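Local structure of protein-tyrosine-phosphatase (Shewanella sp., 2Z72) at residues P11-P16 with L39-P44; D84-L89 with N123-F128; D99-F104 with M129-Q134; H108-G113 with T196-N201. The protein catalyses the removal of phosphate from phosphotyrosine as a cold-active enzyme, probably by means of the paired zinc ions held in its calcineurin-like phosphoesterase fold. All coordinates share one frame; numbering follows the deposited sequence. Where two conformers were deposited one is given.

Contact 1: residues P11-P16 with L39-P44; sequences PYVITP and LQVNRP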
loop_
_atom_site.group_PDB
_atom_site.type_symbol
_atom_site.label_atom_id
_atom_site.label_comp_id
_atom_site.label_asym_id
_atom_site.label_seq_id
_atom_site.Cartn_x
_atom_site.Cartn_y
_atom_site.Cartn_z
ATOM N N PRO A 11 -14.156 9.061 7.244
ATOM C CA PRO A 11 -15.442 8.581 6.789
ATOM C C PRO A 11 -15.362 7.277 6.014
ATOM O O PRO A 11 -14.309 6.904 5.479
ATOM C CB PRO A 11 -15.841 9.718 5.841
ATOM C CG PRO A 11 -14.557 10.221 5.251
ATOM C CD PRO A 11 -13.581 10.131 6.405
ATOM N N TYR A 12 -16.492 6.579 5.988
ATOM C CA TYR A 12 -16.739 5.447 5.115
ATOM C C TYR A 12 -17.697 5.966 4.031
ATOM O O TYR A 12 -18.820 6.338 4.330
ATOM C CB TYR A 12 -17.374 4.314 5.900
ATOM C CG TYR A 12 -16.479 3.777 6.999
ATOM C CD1 TYR A 12 -16.489 4.299 8.289
ATOM C CD2 TYR A 12 -15.561 2.756 6.746
ATOM C CE1 TYR A 12 -15.669 3.789 9.283
ATOM C CE2 TYR A 12 -14.760 2.278 7.718
ATOM C CZ TYR A 12 -14.783 2.797 8.982
ATOM O OH TYR A 12 -13.929 2.253 9.926
ATOM N N VAL A 13 -17.217 6.035 2.778
ATOM C CA VAL A 13 -17.946 6.671 1.706
ATOM C C VAL A 13 -18.483 5.636 0.736
ATOM O O VAL A 13 -17.771 4.762 0.282
ATOM C CB VAL A 13 -17.048 7.706 0.967
ATOM C CG1 VAL A 13 -17.760 8.253 -0.249
ATOM C CG2 VAL A 13 -16.598 8.818 1.882
ATOM N N ILE A 14 -19.792 5.752 0.476
ATOM C CA ILE A 14 -20.482 4.923 -0.533
ATOM C C ILE A 14 -20.552 5.728 -1.798
ATOM O O ILE A 14 -20.984 6.886 -1.757
ATOM C CB ILE A 14 -21.941 4.688 -0.018
ATOM C CG1 ILE A 14 -21.924 4.045 1.355
ATOM C CG2 ILE A 14 -22.755 4.014 -1.073
ATOM C CD1 ILE A 14 -21.109 2.819 1.499
ATOM N N THR A 15 -20.151 5.171 -2.926
ATOM C CA THR A 15 -20.174 5.837 -4.216
ATOM C C THR A 15 -20.927 5.010 -5.230
ATOM O O THR A 15 -20.426 3.998 -5.683
ATOM C CB THR A 15 -18.742 6.118 -4.715
ATOM O OG1 THR A 15 -18.167 7.069 -3.805
ATOM C CG2 THR A 15 -18.776 6.761 -6.084
ATOM N N PRO A 16 -22.153 5.385 -5.500
ATOM C CA PRO A 16 -22.985 4.568 -6.425
ATOM C C PRO A 16 -22.629 4.799 -7.836
ATOM O O PRO A 16 -21.846 5.700 -8.128
ATOM C CB PRO A 16 -24.377 5.125 -6.084
ATOM C CG PRO A 16 -24.174 6.540 -5.764
ATOM C CD PRO A 16 -22.871 6.530 -4.969
ATOM N N LEU A 39 -18.628 16.746 -4.708
ATOM C CA LEU A 39 -17.475 15.834 -4.470
ATOM C C LEU A 39 -16.667 16.146 -3.228
ATOM O O LEU A 39 -15.625 15.511 -2.994
ATOM C CB LEU A 39 -16.559 15.736 -5.649
ATOM C CG LEU A 39 -17.260 15.308 -6.965
ATOM C CD1 LEU A 39 -16.143 15.221 -7.988
ATOM C CD2 LEU A 39 -18.035 14.011 -6.874
ATOM N N GLN A 40 -17.125 17.015 -2.334
ATOM C CA GLN A 40 -16.345 17.420 -1.169
ATOM C C GLN A 40 -16.860 16.633 0.009
ATOM O O GLN A 40 -18.000 16.741 0.504
ATOM C CB GLN A 40 -16.596 18.887 -0.867
ATOM C CG GLN A 40 -16.011 19.884 -1.811
ATOM C CD GLN A 40 -14.514 20.029 -1.904
ATOM O OE1 GLN A 40 -13.747 19.498 -1.093
ATOM N NE2 GLN A 40 -14.037 20.762 -2.897
ATOM N N VAL A 41 -16.000 15.805 0.529
ATOM C CA VAL A 41 -16.354 15.022 1.702
ATOM C C VAL A 41 -15.974 15.827 2.942
ATOM O O VAL A 41 -14.812 15.799 3.323
ATOM C CB VAL A 41 -15.645 13.669 1.680
ATOM C CG1 VAL A 41 -16.068 12.845 2.838
ATOM C CG2 VAL A 41 -15.868 12.939 0.344
ATOM N N ASN A 42 -16.990 16.503 3.464
ATOM C CA ASN A 42 -16.865 17.415 4.580
ATOM C C ASN A 42 -17.389 16.785 5.854
ATOM O O ASN A 42 -18.475 16.204 5.873
ATOM C CB ASN A 42 -17.646 18.713 4.341
ATOM C CG ASN A 42 -16.947 19.549 3.281
ATOM O OD1 ASN A 42 -15.740 19.425 3.053
ATOM N ND2 ASN A 42 -17.770 20.378 2.668
ATOM N N ARG A 43 -16.609 16.950 6.924
ATOM C CA ARG A 43 -16.968 16.329 8.200
ATOM C C ARG A 43 -18.054 17.133 8.831
ATOM O O ARG A 43 -18.085 18.360 8.822
ATOM C CB ARG A 43 -15.671 16.354 9.029
ATOM C CG ARG A 43 -15.716 16.040 10.423
ATOM C CD ARG A 43 -14.674 16.734 11.282
ATOM N NE ARG A 43 -13.422 16.938 10.743
ATOM C CZ ARG A 43 -12.563 17.878 10.476
ATOM N NH1 ARG A 43 -12.738 19.163 10.707
ATOM N NH2 ARG A 43 -11.398 17.546 9.927
ATOM N N PRO A 44 -19.013 16.488 9.469
ATOM C CA PRO A 44 -19.942 17.268 10.254
ATOM C C PRO A 44 -19.316 17.884 11.499
ATOM O O PRO A 44 -18.180 17.612 11.885
ATOM C CB PRO A 44 -20.866 16.161 10.701
ATOM C CG PRO A 44 -20.389 14.828 10.314
ATOM C CD PRO A 44 -19.197 15.041 9.521
#
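The carbonyl oxygen of Pro11 accepts a hydrogen bond from Trp127 NE1 of helix 122-138, while the ring of the same proline meets Val41. Pro11 CG lies 3.9 Å from Val41 CG1, the two side chains crossing at a slant. Two residues on, Val13 points to the same side of its strand and meets that same methyl tip to tip, with Val13 CG2 4.2 Å from Val41 CG1. One branch of Val41 therefore serves both partners; it is anti to the backbone N (chi1 -177°), which directs it at strand 8-14. The backbones stay apart, the closest CA pair, Pro11 and Arg43, being separated by 8.0 Å, so small apolar side chains make the join. Valine suits both strands because its beta-branch is at ease in an extended chain, and Pro11, which follows a cis peptide bond, offers a rigid apolar ring with no flexible tail. Trp25 of strand 22-27 covers both Pro11 and Val41, and Leu55 packs on Val41. The contact thus brings the two-stranded pair 40-41 and 53-54 against an outermost strand of the antiparallel sheet 8-14, 22-27, 30-35, with the disulfide Cys27-Cys47 also tying this sheet to the chain beyond Pro44.

Contact 2: residues D84-L89 with N123-F128; sequences DVLLTL and NEVLWF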
loop_
_atom_site.group_PDB
_atom_site.type_symbol
_atom_site.label_atom_id
_atom_site.label_comp_id
_atom_site.label_asym_id
_atom_site.label_seq_id
_atom_site.Cartn_x
_atom_site.Cartn_y
_atom_site.Cartn_z
ATOM N N ASP A 84 0.317 8.687 12.192
ATOM C CA ASP A 84 1.225 9.662 12.726
ATOM C C ASP A 84 2.644 9.350 12.323
ATOM O O ASP A 84 3.431 10.279 11.972
ATOM C CB ASP A 84 1.140 9.738 14.261
ATOM C CG ASP A 84 -0.221 10.106 14.797
ATOM O OD1 ASP A 84 -0.993 10.793 14.091
ATOM O OD2 ASP A 84 -0.484 9.717 15.948
ATOM N N VAL A 85 3.055 8.092 12.385
ATOM C CA VAL A 85 4.419 7.723 12.004
ATOM C C VAL A 85 4.650 7.959 10.508
ATOM O O VAL A 85 5.691 8.537 10.131
ATOM C CB VAL A 85 4.699 6.255 12.352
ATOM C CG1 VAL A 85 6.061 5.790 11.860
ATOM C CG2 VAL A 85 4.603 6.037 13.870
ATOM N N LEU A 86 3.707 7.561 9.681
ATOM C CA LEU A 86 3.832 7.839 8.262
ATOM C C LEU A 86 4.012 9.298 7.955
ATOM O O LEU A 86 4.871 9.722 7.159
ATOM C CB LEU A 86 2.597 7.283 7.547
ATOM C CG LEU A 86 2.472 7.592 6.066
ATOM C CD1 LEU A 86 3.617 6.959 5.280
ATOM C CD2 LEU A 86 1.108 7.143 5.525
ATOM N N LEU A 87 3.155 10.154 8.553
ATOM C CA LEU A 87 3.200 11.557 8.272
ATOM C C LEU A 87 4.529 12.137 8.706
ATOM O O LEU A 87 5.163 12.937 7.986
ATOM C CB LEU A 87 2.052 12.288 8.956
ATOM C CG LEU A 87 1.763 13.697 8.484
ATOM C CD1 LEU A 87 1.076 13.731 7.119
ATOM C CD2 LEU A 87 0.833 14.339 9.504
ATOM N N THR A 88 4.977 11.780 9.912
ATOM C CA THR A 88 6.245 12.300 10.389
ATOM C C THR A 88 7.412 11.909 9.458
ATOM O O THR A 88 8.254 12.720 9.118
ATOM C CB THR A 88 6.516 11.787 11.809
ATOM O OG1 THR A 88 5.543 12.418 12.652
ATOM C CG2 THR A 88 7.912 12.139 12.308
ATOM N N LEU A 89 7.408 10.626 9.020
ATOM C CA LEU A 89 8.469 10.176 8.148
ATOM C C LEU A 89 8.473 10.985 6.854
ATOM O O LEU A 89 9.532 11.426 6.369
ATOM C CB LEU A 89 8.267 8.674 7.860
ATOM C CG LEU A 89 9.201 8.132 6.738
ATOM C CD1 LEU A 89 10.667 8.282 7.089
ATOM C CD2 LEU A 89 8.826 6.655 6.496
ATOM N N ASN A 123 -8.201 4.568 8.577
ATOM C CA ASN A 123 -8.832 5.471 7.655
ATOM C C ASN A 123 -8.051 6.738 7.440
ATOM O O ASN A 123 -8.109 7.311 6.327
ATOM C CB ASN A 123 -10.279 5.744 8.050
ATOM C CG ASN A 123 -11.140 4.526 7.818
ATOM O OD1 ASN A 123 -11.144 3.967 6.727
ATOM N ND2 ASN A 123 -11.887 4.080 8.848
ATOM N N GLU A 124 -7.342 7.234 8.425
ATOM C CA GLU A 124 -6.451 8.366 8.263
ATOM C C GLU A 124 -5.409 8.031 7.191
ATOM O O GLU A 124 -5.138 8.854 6.333
ATOM C CB GLU A 124 -5.784 8.747 9.572
ATOM C CG GLU A 124 -6.752 9.313 10.629
ATOM C CD GLU A 124 -7.684 8.363 11.298
ATOM O OE1 GLU A 124 -7.562 7.128 11.232
ATOM O OE2 GLU A 124 -8.652 8.913 11.937
ATOM N N VAL A 125 -4.797 6.865 7.274
ATOM C CA VAL A 125 -3.835 6.466 6.260
ATOM C C VAL A 125 -4.473 6.359 4.917
ATOM O O VAL A 125 -3.928 6.860 3.896
ATOM C CB VAL A 125 -3.103 5.164 6.631
ATOM C CG1 VAL A 125 -2.109 4.832 5.515
ATOM C CG2 VAL A 125 -2.368 5.299 7.952
ATOM N N LEU A 126 -5.634 5.701 4.820
ATOM C CA LEU A 126 -6.260 5.506 3.522
ATOM C C LEU A 126 -6.585 6.810 2.847
ATOM O O LEU A 126 -6.267 7.034 1.663
ATOM C CB LEU A 126 -7.515 4.628 3.700
ATOM C CG LEU A 126 -7.279 3.145 4.013
ATOM C CD1 LEU A 126 -8.567 2.509 4.468
ATOM C CD2 LEU A 126 -6.755 2.369 2.806
ATOM N N TRP A 127 -7.244 7.723 3.572
ATOM C CA TRP A 127 -7.642 8.979 2.935
ATOM C C TRP A 127 -6.434 9.854 2.632
ATOM O O TRP A 127 -6.481 10.624 1.664
ATOM C CB TRP A 127 -8.708 9.719 3.760
ATOM C CG TRP A 127 -10.036 9.052 3.713
ATOM C CD1 TRP A 127 -10.707 8.415 4.694
ATOM C CD2 TRP A 127 -10.861 8.964 2.529
ATOM N NE1 TRP A 127 -11.891 7.941 4.217
ATOM C CE2 TRP A 127 -12.024 8.262 2.898
ATOM C CE3 TRP A 127 -10.755 9.420 1.200
ATOM C CZ2 TRP A 127 -13.046 7.995 2.000
ATOM C CZ3 TRP A 127 -11.770 9.151 0.312
ATOM C CH2 TRP A 127 -12.903 8.449 0.705
ATOM N N PHE A 128 -5.398 9.805 3.448
ATOM C CA PHE A 128 -4.187 10.507 3.161
ATOM C C PHE A 128 -3.585 9.976 1.864
ATOM O O PHE A 128 -3.178 10.775 1.006
ATOM C CB PHE A 128 -3.192 10.367 4.321
ATOM C CG PHE A 128 -1.812 10.890 3.990
ATOM C CD1 PHE A 128 -1.541 12.237 3.902
ATOM C CD2 PHE A 128 -0.794 9.997 3.760
ATOM C CE1 PHE A 128 -0.280 12.698 3.579
ATOM C CE2 PHE A 128 0.477 10.460 3.433
ATOM C CZ PHE A 128 0.749 11.813 3.364
#
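Two helices of successive beta-alpha-beta crossovers in the calcineurin-like domain meet where Leu86 and Leu87 of helix 83-92 face Val125 and Phe128 of helix 122-138. The axes of these short segments come within 10.5 Å, at 40° to each other, a spacing that branched aliphatic chains and one aromatic ring can fill. Leu86 CD2 does most of the touching: it lies 3.9 Å from Phe128 CD2 and 4.0 Å from Val125 CG1, so a single methyl touches both the ring and the valine. From the next position along its helix, Leu87 brings CD1 to 3.9 Å from Phe128 CE1. The phenyl ring thus receives two leucine methyls, one by CD2 and one by CE1, both aslant and on the same side of its plane. Its CG, turned beside the carbonyl carbon (chi1 170°), carries the flat group out toward helix 83-92. Leucine suits this place since its forked end can reach across the gap, whereas Val125, whose backbone comes nearest to helix 83-92 at Leu86, needs only a short side chain. Around them, Tyr83 and Ile115 pack on Val125, Leu90 on Phe128 and Ile96 on Leu87; elsewhere on helix 122-138, Leu126 and Trp127 touch helix 186-192.

Contact 3: residues D99-F104 with M129-Q134; sequences DGNWAF and MYQLDQ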
loop_
_atom_site.group_PDB
_atom_site.type_symbol
_atom_site.label_atom_id
_atom_site.label_comp_id
_atom_site.label_asym_id
_atom_site.label_seq_id
_atom_site.Cartn_x
_atom_site.Cartn_y
_atom_site.Cartn_z
ATOM N N ASP A 99 2.227 21.956 4.464
ATOM C CA ASP A 99 0.781 21.787 4.572
ATOM C C ASP A 99 0.403 20.318 4.567
ATOM O O ASP A 99 -0.786 19.897 4.587
ATOM C CB ASP A 99 0.205 22.581 3.375
ATOM C CG ASP A 99 0.469 24.070 3.524
ATOM O OD1 ASP A 99 0.806 24.744 2.537
ATOM O OD2 ASP A 99 0.307 24.609 4.655
ATOM N N GLY A 100 1.366 19.394 4.442
ATOM C CA GLY A 100 1.043 17.966 4.370
ATOM C C GLY A 100 0.764 17.408 2.977
ATOM O O GLY A 100 0.230 16.288 2.840
ATOM N N ASN A 101 1.099 18.198 1.959
ATOM C CA ASN A 101 0.719 17.882 0.598
ATOM C C ASN A 101 1.969 17.349 -0.129
ATOM O O ASN A 101 3.112 17.689 0.208
ATOM C CB ASN A 101 0.193 19.148 -0.082
ATOM C CG ASN A 101 -1.087 19.616 0.625
ATOM O OD1 ASN A 101 -1.902 18.798 1.016
ATOM N ND2 ASN A 101 -1.206 20.898 0.735
ATOM N N TRP A 102 1.730 16.583 -1.180
ATOM C CA TRP A 102 2.783 16.048 -2.031
ATOM C C TRP A 102 3.795 17.175 -2.403
ATOM O O TRP A 102 3.376 18.248 -2.905
ATOM C CB TRP A 102 2.232 15.538 -3.319
ATOM C CG TRP A 102 3.120 14.940 -4.350
ATOM C CD1 TRP A 102 3.589 15.616 -5.470
ATOM C CD2 TRP A 102 3.631 13.625 -4.427
ATOM N NE1 TRP A 102 4.344 14.752 -6.199
ATOM C CE2 TRP A 102 4.398 13.529 -5.613
ATOM C CE3 TRP A 102 3.542 12.494 -3.644
ATOM C CZ2 TRP A 102 5.018 12.349 -5.974
ATOM C CZ3 TRP A 102 4.147 11.307 -3.997
ATOM C CH2 TRP A 102 4.886 11.256 -5.179
ATOM N N ALA A 103 5.089 16.871 -2.214
ATOM C CA ALA A 103 6.148 17.780 -2.510
ATOM C C ALA A 103 7.244 17.073 -3.303
ATOM O O ALA A 103 8.368 17.559 -3.357
ATOM C CB ALA A 103 6.741 18.391 -1.223
ATOM N N PHE A 104 6.942 15.941 -3.886
ATOM C CA PHE A 104 7.945 15.093 -4.529
ATOM C C PHE A 104 7.966 15.257 -6.029
ATOM O O PHE A 104 8.645 14.495 -6.713
ATOM C CB PHE A 104 7.725 13.639 -4.055
ATOM C CG PHE A 104 8.904 12.712 -4.207
ATOM C CD1 PHE A 104 10.141 13.000 -3.669
ATOM C CD2 PHE A 104 8.737 11.491 -4.880
ATOM C CE1 PHE A 104 11.202 12.093 -3.831
ATOM C CE2 PHE A 104 9.785 10.615 -5.050
ATOM C CZ PHE A 104 11.046 10.892 -4.488
ATOM N N MET A 129 -3.511 8.673 1.717
ATOM C CA MET A 129 -2.907 8.089 0.500
ATOM C C MET A 129 -3.759 8.360 -0.723
ATOM O O MET A 129 -3.186 8.516 -1.814
ATOM C CB MET A 129 -2.630 6.614 0.715
ATOM C CG MET A 129 -1.523 6.286 1.701
ATOM S SD MET A 129 0.047 7.095 1.359
ATOM C CE MET A 129 0.413 6.381 -0.236
ATOM N N TYR A 130 -5.080 8.418 -0.576
ATOM C CA TYR A 130 -5.973 8.766 -1.682
ATOM C C TYR A 130 -5.660 10.188 -2.150
ATOM O O TYR A 130 -5.483 10.478 -3.328
ATOM C CB TYR A 130 -7.372 8.574 -1.181
ATOM C CG TYR A 130 -8.528 8.845 -2.120
ATOM C CD1 TYR A 130 -8.909 10.142 -2.421
ATOM C CD2 TYR A 130 -9.265 7.836 -2.696
ATOM C CE1 TYR A 130 -9.962 10.426 -3.271
ATOM C CE2 TYR A 130 -10.351 8.079 -3.520
ATOM C CZ TYR A 130 -10.689 9.386 -3.790
ATOM O OH TYR A 130 -11.774 9.723 -4.599
ATOM N N GLN A 131 -5.613 11.132 -1.200
ATOM C CA GLN A 131 -5.281 12.508 -1.544
ATOM C C GLN A 131 -3.885 12.574 -2.170
ATOM O O GLN A 131 -3.688 13.280 -3.173
ATOM C CB GLN A 131 -5.377 13.391 -0.291
ATOM C CG GLN A 131 -4.969 14.808 -0.516
ATOM C CD GLN A 131 -5.345 15.606 0.715
ATOM O OE1 GLN A 131 -4.473 15.831 1.572
ATOM N NE2 GLN A 131 -6.585 16.026 0.840
ATOM N N LEU A 132 -2.913 11.857 -1.616
ATOM C CA LEU A 132 -1.544 11.928 -2.151
ATOM C C LEU A 132 -1.523 11.405 -3.564
ATOM O O LEU A 132 -0.767 11.927 -4.423
ATOM C CB LEU A 132 -0.665 11.121 -1.194
ATOM C CG LEU A 132 0.786 11.523 -1.311
ATOM C CD1 LEU A 132 1.025 12.870 -0.592
ATOM C CD2 LEU A 132 1.685 10.468 -0.714
ATOM N N ASP A 133 -2.285 10.353 -3.856
ATOM C CA ASP A 133 -2.388 9.790 -5.212
ATOM C C ASP A 133 -2.790 10.882 -6.175
ATOM O O ASP A 133 -2.160 11.107 -7.231
ATOM C CB ASP A 133 -3.360 8.614 -5.101
ATOM C CG ASP A 133 -3.530 7.656 -6.268
ATOM O OD1 ASP A 133 -2.928 7.888 -7.356
ATOM O OD2 ASP A 133 -4.296 6.688 -6.086
ATOM N N GLN A 134 -3.861 11.630 -5.878
ATOM C CA GLN A 134 -4.317 12.701 -6.722
ATOM C C GLN A 134 -3.282 13.816 -6.820
ATOM O O GLN A 134 -3.015 14.314 -7.927
ATOM C CB GLN A 134 -5.668 13.240 -6.245
ATOM C CG GLN A 134 -6.167 14.353 -7.161
ATOM C CD GLN A 134 -6.506 13.879 -8.583
ATOM O OE1 GLN A 134 -7.489 13.217 -8.806
ATOM N NE2 GLN A 134 -5.723 14.185 -9.585
#
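Trp102 and Leu132 form the apolar heart of this contact: Trp102 CE3 lies 3.7 Å from Leu132 CG, and the two side chains cross at about a right angle. Leu132, modelled in two conformers of which one is described, sits at the edge of the indole near its plane. Its CD1 is 4.0 Å from Trp102 CB and 3.8 Å from Trp102 N, while CD2 lies 4.0 Å from Trp102 CE3; a forked leucine suits this edge because its two methyls span the backbone and the six-membered ring. Nearby, Asn101 OD1 and Gln131 OE1 stand 4.0 Å apart with their amide planes turned by 70°, a meeting of two oxygens that is proximity and not a bond.

The polar hold comes from one turn further along the helix, where Gln135 gives NE2 to Asn101 OD1 and takes the N-H of Trp102 on its OE1, so one carboxamide grips two consecutive loop residues. Tryptophan suits its place, as its broad ring packs beside helix and strands while its N-H is satisfied by Gly105 O. Phe104 CB lies 3.5 Å above the plane of the Trp102 ring, toward its rim, and probably helps to set the ring's tilt.

Behind Trp102 and Leu132 lie Met109 and Val143 of the parallel strands 108-111 and 142-145. Such a connecting loop, packed with a helix over the sheet, belongs to the beta-alpha-beta architecture of this phosphoesterase domain.

Contact 4: residues H108-G113 with T196-N201; sequences HMVMTG and TIIKIN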
loop_
_atom_site.group_PDB
_atom_site.type_symbol
_atom_site.label_atom_id
_atom_site.label_comp_id
_atom_site.label_asym_id
_atom_site.label_seq_id
_atom_site.Cartn_x
_atom_site.Cartn_y
_atom_site.Cartn_z
ATOM N N HIS A 108 8.054 9.214 -8.215
ATOM C CA HIS A 108 7.115 8.155 -7.940
ATOM C C HIS A 108 7.308 7.637 -6.540
ATOM O O HIS A 108 8.421 7.433 -6.096
ATOM C CB HIS A 108 7.237 7.005 -8.936
ATOM C CG HIS A 108 6.795 7.383 -10.317
ATOM N ND1 HIS A 108 6.315 6.382 -11.151
ATOM C CD2 HIS A 108 6.752 8.529 -10.986
ATOM C CE1 HIS A 108 5.994 6.964 -12.314
ATOM N NE2 HIS A 108 6.237 8.243 -12.251
ATOM N N MET A 109 6.193 7.402 -5.829
ATOM C CA MET A 109 6.200 6.703 -4.580
ATOM C C MET A 109 5.652 5.299 -4.787
ATOM O O MET A 109 4.611 5.165 -5.436
ATOM C CB MET A 109 5.280 7.431 -3.553
ATOM C CG MET A 109 5.078 6.642 -2.291
ATOM S SD MET A 109 4.019 7.472 -1.077
ATOM C CE MET A 109 5.070 8.730 -0.503
ATOM N N VAL A 110 6.292 4.284 -4.237
ATOM C CA VAL A 110 5.757 2.938 -4.240
ATOM C C VAL A 110 5.509 2.572 -2.769
ATOM O O VAL A 110 6.454 2.456 -1.997
ATOM C CB VAL A 110 6.667 1.895 -4.877
ATOM C CG1 VAL A 110 5.932 0.586 -4.998
ATOM C CG2 VAL A 110 7.149 2.366 -6.263
ATOM N N MET A 111 4.251 2.426 -2.417
ATOM C CA MET A 111 3.903 1.903 -1.086
ATOM C C MET A 111 3.491 0.460 -1.281
ATOM O O MET A 111 2.435 0.174 -1.835
ATOM C CB MET A 111 2.766 2.745 -0.463
ATOM C CG MET A 111 2.335 2.144 0.886
ATOM S SD MET A 111 1.271 3.231 1.857
ATOM C CE MET A 111 2.429 4.479 2.381
ATOM N N THR A 112 4.363 -0.454 -0.886
ATOM C CA THR A 112 4.214 -1.872 -1.241
ATOM C C THR A 112 3.282 -2.635 -0.311
ATOM O O THR A 112 3.619 -3.756 0.109
ATOM C CB THR A 112 5.582 -2.568 -1.328
ATOM O OG1 THR A 112 6.286 -2.434 -0.123
ATOM C CG2 THR A 112 6.470 -1.910 -2.412
ATOM N N GLY A 113 2.103 -2.069 -0.025
ATOM C CA GLY A 113 1.054 -2.807 0.677
ATOM C C GLY A 113 0.995 -2.619 2.184
ATOM O O GLY A 113 1.826 -1.987 2.824
ATOM N N THR A 196 -0.567 -5.099 -7.913
ATOM C CA THR A 196 0.047 -5.909 -6.868
ATOM C C THR A 196 1.549 -6.016 -7.063
ATOM O O THR A 196 2.320 -6.035 -6.113
ATOM C CB THR A 196 -0.672 -7.257 -6.773
ATOM O OG1 THR A 196 -2.073 -7.027 -6.599
ATOM C CG2 THR A 196 -0.221 -8.100 -5.604
ATOM N N ILE A 197 2.015 -6.113 -8.332
ATOM C CA ILE A 197 3.406 -6.201 -8.660
ATOM C C ILE A 197 3.705 -5.158 -9.729
ATOM O O ILE A 197 2.996 -5.117 -10.741
ATOM C CB ILE A 197 3.777 -7.610 -9.205
ATOM C CG1 ILE A 197 3.368 -8.723 -8.273
ATOM C CG2 ILE A 197 5.285 -7.696 -9.483
ATOM C CD1 ILE A 197 3.066 -10.040 -8.948
ATOM N N ILE A 198 4.758 -4.366 -9.569
ATOM C CA ILE A 198 5.140 -3.406 -10.618
ATOM C C ILE A 198 6.645 -3.423 -10.824
ATOM O O ILE A 198 7.424 -3.884 -9.991
ATOM C CB ILE A 198 4.637 -1.980 -10.327
ATOM C CG1 ILE A 198 5.338 -1.336 -9.124
ATOM C CG2 ILE A 198 3.138 -1.960 -10.199
ATOM C CD1 ILE A 198 5.059 0.144 -8.973
ATOM N N LYS A 199 7.035 -2.894 -11.982
ATOM C CA LYS A 199 8.435 -2.723 -12.363
ATOM C C LYS A 199 8.656 -1.275 -12.721
ATOM O O LYS A 199 7.918 -0.720 -13.528
ATOM C CB LYS A 199 8.732 -3.621 -13.578
ATOM C CG LYS A 199 10.203 -3.648 -13.992
ATOM C CD LYS A 199 10.387 -4.610 -15.229
ATOM C CE LYS A 199 11.747 -4.533 -15.853
ATOM N NZ LYS A 199 11.690 -5.368 -17.074
ATOM N N ILE A 200 9.606 -0.624 -12.077
ATOM C CA ILE A 200 9.986 0.725 -12.426
ATOM C C ILE A 200 11.493 0.697 -12.695
ATOM O O ILE A 200 12.289 0.323 -11.847
ATOM C CB ILE A 200 9.668 1.764 -11.329
ATOM C CG1 ILE A 200 8.206 1.753 -10.947
ATOM C CG2 ILE A 200 10.151 3.144 -11.758
ATOM C CD1 ILE A 200 7.851 2.715 -9.816
ATOM N N ASN A 201 11.876 1.075 -13.904
ATOM C CA ASN A 201 13.307 1.056 -14.295
ATOM C C ASN A 201 13.784 -0.386 -14.110
ATOM O O ASN A 201 13.142 -1.304 -14.635
ATOM C CB ASN A 201 14.131 2.099 -13.534
ATOM C CG ASN A 201 13.537 3.495 -13.623
ATOM O OD1 ASN A 201 12.909 3.867 -14.619
ATOM N ND2 ASN A 201 13.842 4.279 -12.572
#
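Val110 and His108 of strand 108-111 face Ile198 and Ile200 across the core of a beta sandwich, the two-sheet fold of calcineurin-like phosphoesterases. The short strand axes pass 10.1 Å apart at 150°, so side chains alone bridge them. From Val110 CB, which points at the opposite sheet, the side chain divides. CG1 meets Ile198 CD1 at 4.1 Å. CG2 meets two isoleucine tips, with Ile200 CD1 at 3.6 Å and Ile198 CD1 at 4.1 Å from it. All these approaches are tip to tip: a short valine on one sheet meets longer isoleucines on the other, whose extra reach spans what the valine leaves of the separation between the strands. Ile200 CD1 also lies 4.2 Å from His108 ND1, approaching the imidazole obliquely. That nitrogen has its polar partner in His144 NE2 of strand 142-145, a hydrogen bond that satisfies the buried nitrogen and so suits histidine to this otherwise apolar layer. Tyr205 of the neighbouring strand 203-206 touches Val110, Ile198 and Ile200. Just past the strand, Thr112 centres an inverse gamma turn, and its carbonyl oxygen accepts a hydrogen bond from ND1 of His207, a zinc ligand.

Contacts 2, 3 and 4 belong to the phosphoesterase domain, whereas contact 1 lies further out, about 21 Å from the chain centre, in the small N-terminal sheets. Helix 122-138 is shared by contacts 2 and 3, and reaches contact 1 through Trp127, where Val13 CG2 packs 3.6 Å from Trp127 CZ2. Strand 108-111 carries contact 4 on one face; on the other, its methionines meet the helices, Met111 CE lying 3.7 Å from Met129 SD and 4.0 Å from Leu86 CD1. Contacts 1, 2 and 4 are buried and chiefly aliphatic, with an aromatic ring in 2 and a histidine in 4. Contact 3, only partly buried, adds amide groups around its indole.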